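PDB 3QP9: type I polyketide synthase PikAII from Streptomyces venezuelae, which probably epimerises the alpha-substituent of a beta-keto polyketide intermediate through its C2-type ketoreductase domain, a type that as a rule lacks reductase activity. Local coordinates for residues Trp493-Thr501 and Leu509-Leu519. Sequence-based numbering, arbitrary orientation.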
loop_
_atom_site.group_PDB
_atom_site.type_symbol
_atom_site.label_atom_id
_atom_site.label_comp_id
_atom_site.label_asym_id
_atom_site.label_seq_id
_atom_site.Cartn_x
_atom_site.Cartn_y
_atom_site.Cartn_z
ATOM N N TRP A 493 1.475 6.306 21.191
ATOM C CA TRP A 493 1.954 7.424 20.388
ATOM C C TRP A 493 3.074 8.251 21.034
ATOM O O TRP A 493 3.870 8.829 20.336
ATOM C CB TRP A 493 0.744 8.322 19.962
ATOM C CG TRP A 493 -0.205 7.539 19.086
ATOM C CD1 TRP A 493 -1.431 7.041 19.407
ATOM C CD2 TRP A 493 0.062 7.111 17.748
ATOM N NE1 TRP A 493 -1.972 6.377 18.348
ATOM C CE2 TRP A 493 -1.075 6.391 17.310
ATOM C CE3 TRP A 493 1.136 7.332 16.846
ATOM C CZ2 TRP A 493 -1.155 5.817 16.025
ATOM C CZ3 TRP A 493 1.049 6.760 15.542
ATOM C CH2 TRP A 493 -0.091 6.051 15.150
ATOM N N SER A 494 3.109 8.297 22.375
ATOM C CA SER A 494 4.158 9.013 23.074
ATOM C C SER A 494 5.567 8.373 22.770
ATOM O O SER A 494 6.589 9.080 22.821
ATOM C CB SER A 494 3.796 9.138 24.571
ATOM O OG SER A 494 3.914 7.889 25.269
ATOM N N SER A 495 5.613 7.075 22.406
ATOM C CA SER A 495 6.870 6.421 21.983
ATOM C C SER A 495 6.975 6.389 20.493
ATOM O O SER A 495 8.032 6.624 19.937
ATOM C CB SER A 495 6.994 5.002 22.511
ATOM O OG SER A 495 7.009 5.091 23.930
ATOM N N PHE A 496 5.843 6.154 19.831
ATOM C CA PHE A 496 5.883 6.023 18.395
ATOM C C PHE A 496 6.218 7.295 17.623
ATOM O O PHE A 496 7.005 7.243 16.701
ATOM C CB PHE A 496 4.582 5.389 17.870
ATOM C CG PHE A 496 4.644 5.027 16.373
ATOM C CD1 PHE A 496 4.903 3.725 15.961
ATOM C CD2 PHE A 496 4.440 6.037 15.395
ATOM C CE1 PHE A 496 4.982 3.447 14.565
ATOM C CE2 PHE A 496 4.517 5.809 14.024
ATOM C CZ PHE A 496 4.754 4.492 13.578
ATOM N N ALA A 497 5.516 8.392 17.907
ATOM C CA ALA A 497 5.670 9.622 17.137
ATOM C C ALA A 497 7.099 10.188 17.239
ATOM O O ALA A 497 7.648 10.553 16.220
ATOM C CB ALA A 497 4.600 10.680 17.544
ATOM N N PRO A 498 7.728 10.203 18.434
ATOM C CA PRO A 498 9.180 10.631 18.386
ATOM C C PRO A 498 10.056 9.632 17.590
ATOM O O PRO A 498 10.907 10.083 16.786
ATOM C CB PRO A 498 9.605 10.790 19.874
ATOM C CG PRO A 498 8.227 11.011 20.637
ATOM C CD PRO A 498 7.221 10.109 19.801
ATOM N N GLY A 499 9.837 8.318 17.786
ATOM C CA GLY A 499 10.654 7.295 17.082
ATOM C C GLY A 499 10.467 7.388 15.550
ATOM O O GLY A 499 11.423 7.234 14.788
ATOM N N PHE A 500 9.241 7.674 15.114
ATOM C CA PHE A 500 8.920 7.807 13.671
ATOM C C PHE A 500 9.556 9.075 13.036
ATOM O O PHE A 500 9.760 9.148 11.850
ATOM C CB PHE A 500 7.376 7.863 13.517
ATOM C CG PHE A 500 6.887 7.761 12.067
ATOM C CD1 PHE A 500 7.095 6.602 11.330
ATOM C CD2 PHE A 500 6.205 8.806 11.478
ATOM C CE1 PHE A 500 6.658 6.506 10.008
ATOM C CE2 PHE A 500 5.737 8.701 10.150
ATOM C CZ PHE A 500 5.998 7.554 9.424
ATOM N N THR A 501 9.723 10.128 13.814
ATOM C CA THR A 501 10.196 11.396 13.221
ATOM C C THR A 501 11.631 11.715 13.561
ATOM O O THR A 501 12.091 12.819 13.242
ATOM C CB THR A 501 9.335 12.611 13.592
ATOM O OG1 THR A 501 9.248 12.744 15.026
ATOM C CG2 THR A 501 7.886 12.490 12.967
ATOM N N LEU A 509 1.230 12.568 11.164
ATOM C CA LEU A 509 0.573 12.424 12.471
ATOM C C LEU A 509 0.158 13.802 13.063
ATOM O O LEU A 509 -0.126 13.880 14.239
ATOM C CB LEU A 509 1.643 11.785 13.435
ATOM C CG LEU A 509 2.263 10.514 12.928
ATOM C CD1 LEU A 509 3.264 9.902 13.936
ATOM C CD2 LEU A 509 1.052 9.495 12.613
ATOM N N ALA A 510 0.093 14.860 12.260
ATOM C CA ALA A 510 -0.151 16.230 12.748
ATOM C C ALA A 510 -1.525 16.371 13.337
ATOM O O ALA A 510 -1.743 17.232 14.172
ATOM C CB ALA A 510 0.057 17.262 11.588
ATOM N N ASP A 511 -2.440 15.530 12.880
ATOM C CA ASP A 511 -3.842 15.700 13.241
ATOM C C ASP A 511 -4.323 14.520 14.167
ATOM O O ASP A 511 -5.489 14.154 14.264
ATOM C CB ASP A 511 -4.692 15.904 11.959
ATOM C CG ASP A 511 -4.342 17.244 11.161
ATOM O OD1 ASP A 511 -3.555 18.134 11.570
ATOM O OD2 ASP A 511 -4.888 17.359 10.058
ATOM N N LEU A 512 -3.382 13.882 14.826
ATOM C CA LEU A 512 -3.705 12.844 15.749
ATOM C C LEU A 512 -3.204 13.255 17.145
ATOM O O LEU A 512 -2.008 13.178 17.425
ATOM C CB LEU A 512 -3.024 11.543 15.275
ATOM C CG LEU A 512 -3.236 10.235 16.032
ATOM C CD1 LEU A 512 -4.707 10.085 16.044
ATOM C CD2 LEU A 512 -2.616 9.068 15.209
ATOM N N PRO A 513 -4.112 13.723 18.032
ATOM C CA PRO A 513 -3.682 14.318 19.344
ATOM C C PRO A 513 -2.548 13.662 20.157
ATOM O O PRO A 513 -1.600 14.354 20.502
ATOM C CB PRO A 513 -4.970 14.377 20.147
ATOM C CG PRO A 513 -6.011 14.703 19.035
ATOM C CD PRO A 513 -5.572 13.874 17.791
ATOM N N GLU A 514 -2.641 12.364 20.454
ATOM C CA GLU A 514 -1.611 11.702 21.267
ATOM C C GLU A 514 -0.263 11.739 20.536
ATOM O O GLU A 514 0.813 11.707 21.154
ATOM C CB GLU A 514 -2.005 10.253 21.563
ATOM C CG GLU A 514 -3.362 9.995 22.229
ATOM C CD GLU A 514 -4.689 10.303 21.448
ATOM O OE1 GLU A 514 -5.698 10.427 22.191
ATOM O OE2 GLU A 514 -4.820 10.388 20.180
ATOM N N ALA A 515 -0.284 11.753 19.198
ATOM C CA ALA A 515 0.986 11.789 18.515
ATOM C C ALA A 515 1.514 13.211 18.396
ATOM O O ALA A 515 2.670 13.477 18.727
ATOM C CB ALA A 515 0.861 11.106 17.106
ATOM N N ARG A 516 0.653 14.161 18.003
ATOM C CA ARG A 516 1.083 15.576 17.819
ATOM C C ARG A 516 1.571 16.161 19.153
ATOM O O ARG A 516 2.534 16.942 19.186
ATOM C CB ARG A 516 -0.097 16.419 17.263
ATOM C CG ARG A 516 0.200 17.857 17.153
ATOM C CD ARG A 516 1.395 18.206 16.199
ATOM N NE ARG A 516 1.685 19.665 16.074
ATOM C CZ ARG A 516 2.385 20.349 17.006
ATOM N NH1 ARG A 516 2.845 19.716 18.114
ATOM N NH2 ARG A 516 2.623 21.645 16.858
ATOM N N ARG A 517 0.986 15.723 20.256
ATOM C CA ARG A 517 1.423 16.328 21.549
ATOM C C ARG A 517 2.815 15.836 21.961
ATOM O O ARG A 517 3.459 16.395 22.875
ATOM C CB ARG A 517 0.399 16.056 22.643
ATOM C CG ARG A 517 -0.859 16.935 22.414
ATOM C CD ARG A 517 -2.023 16.350 23.116
ATOM N NE ARG A 517 -3.327 16.902 22.629
ATOM C CZ ARG A 517 -4.459 16.464 23.113
ATOM N NH1 ARG A 517 -4.422 15.474 24.053
ATOM N NH2 ARG A 517 -5.606 16.977 22.691
ATOM N N ALA A 518 3.255 14.753 21.318
ATOM C CA ALA A 518 4.615 14.184 21.564
ATOM C C ALA A 518 5.621 14.775 20.603
ATOM O O ALA A 518 6.852 14.441 20.605
ATOM C CB ALA A 518 4.566 12.680 21.405
ATOM N N LEU A 519 5.118 15.667 19.779
ATOM C CA LEU A 519 5.949 16.364 18.786
ATOM C C LEU A 519 6.049 17.922 18.958
ATOM O O LEU A 519 5.271 18.566 19.745
ATOM C CB LEU A 519 5.506 15.959 17.341
ATOM C CG LEU A 519 5.457 14.446 16.981
ATOM C CD1 LEU A 519 4.790 14.161 15.638
ATOM C CD2 LEU A 519 6.838 13.796 16.961
#
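Leu-512 lays its CD2 methyl over one face of the indole of Trp-493, a CH-pi contact with CD2 3.8 Å from the centroid of the six-membered ring and 18° off its normal. The leucine reaches that face because its CG stands anti to the backbone N (chi1 -177°), and the two side chains meet almost at right angles. A broad flat ring suits this place, since it also touches CD2 of Leu-509 through CZ3, CB of Ala-515 through CE3 (3.8 Å) and CB of Glu-514 through CD1. Its NE1 is satisfied by the hydroxyl of Tyr-30, while the carboxylate of Glu-514 turns to a salt bridge with Arg-235.

One turn on, small residues let the backbones draw close: the methyls of Ala-497 and Ala-515 lie 3.8 Å apart, CB to CB. Leu-509 sends CD1 between CB of Ala-497 and CD2 of Phe-500, and the same methyl lies at the edge of the Phe-496 ring. At the far end, CD2 of Leu-519 packs 3.3 Å from OG1 of Thr-501. That hydroxyl donates to O of Ala-497 (3.0 Å), which also accepts from N of Thr-501 on the opposite face of its carbonyl plane; the threonine thus ties its polar atom into its own helix. Pro-498, whose N has no hydrogen to give the preceding turn where the helix kinks, offers apolar CD to CB of Ala-518.

Apolar packing thus joins a C-terminal segment of turns and one short helical turn to helix 493-501, beside strands 29-36 and 227-235 of this Rossmann-type ketoreductase.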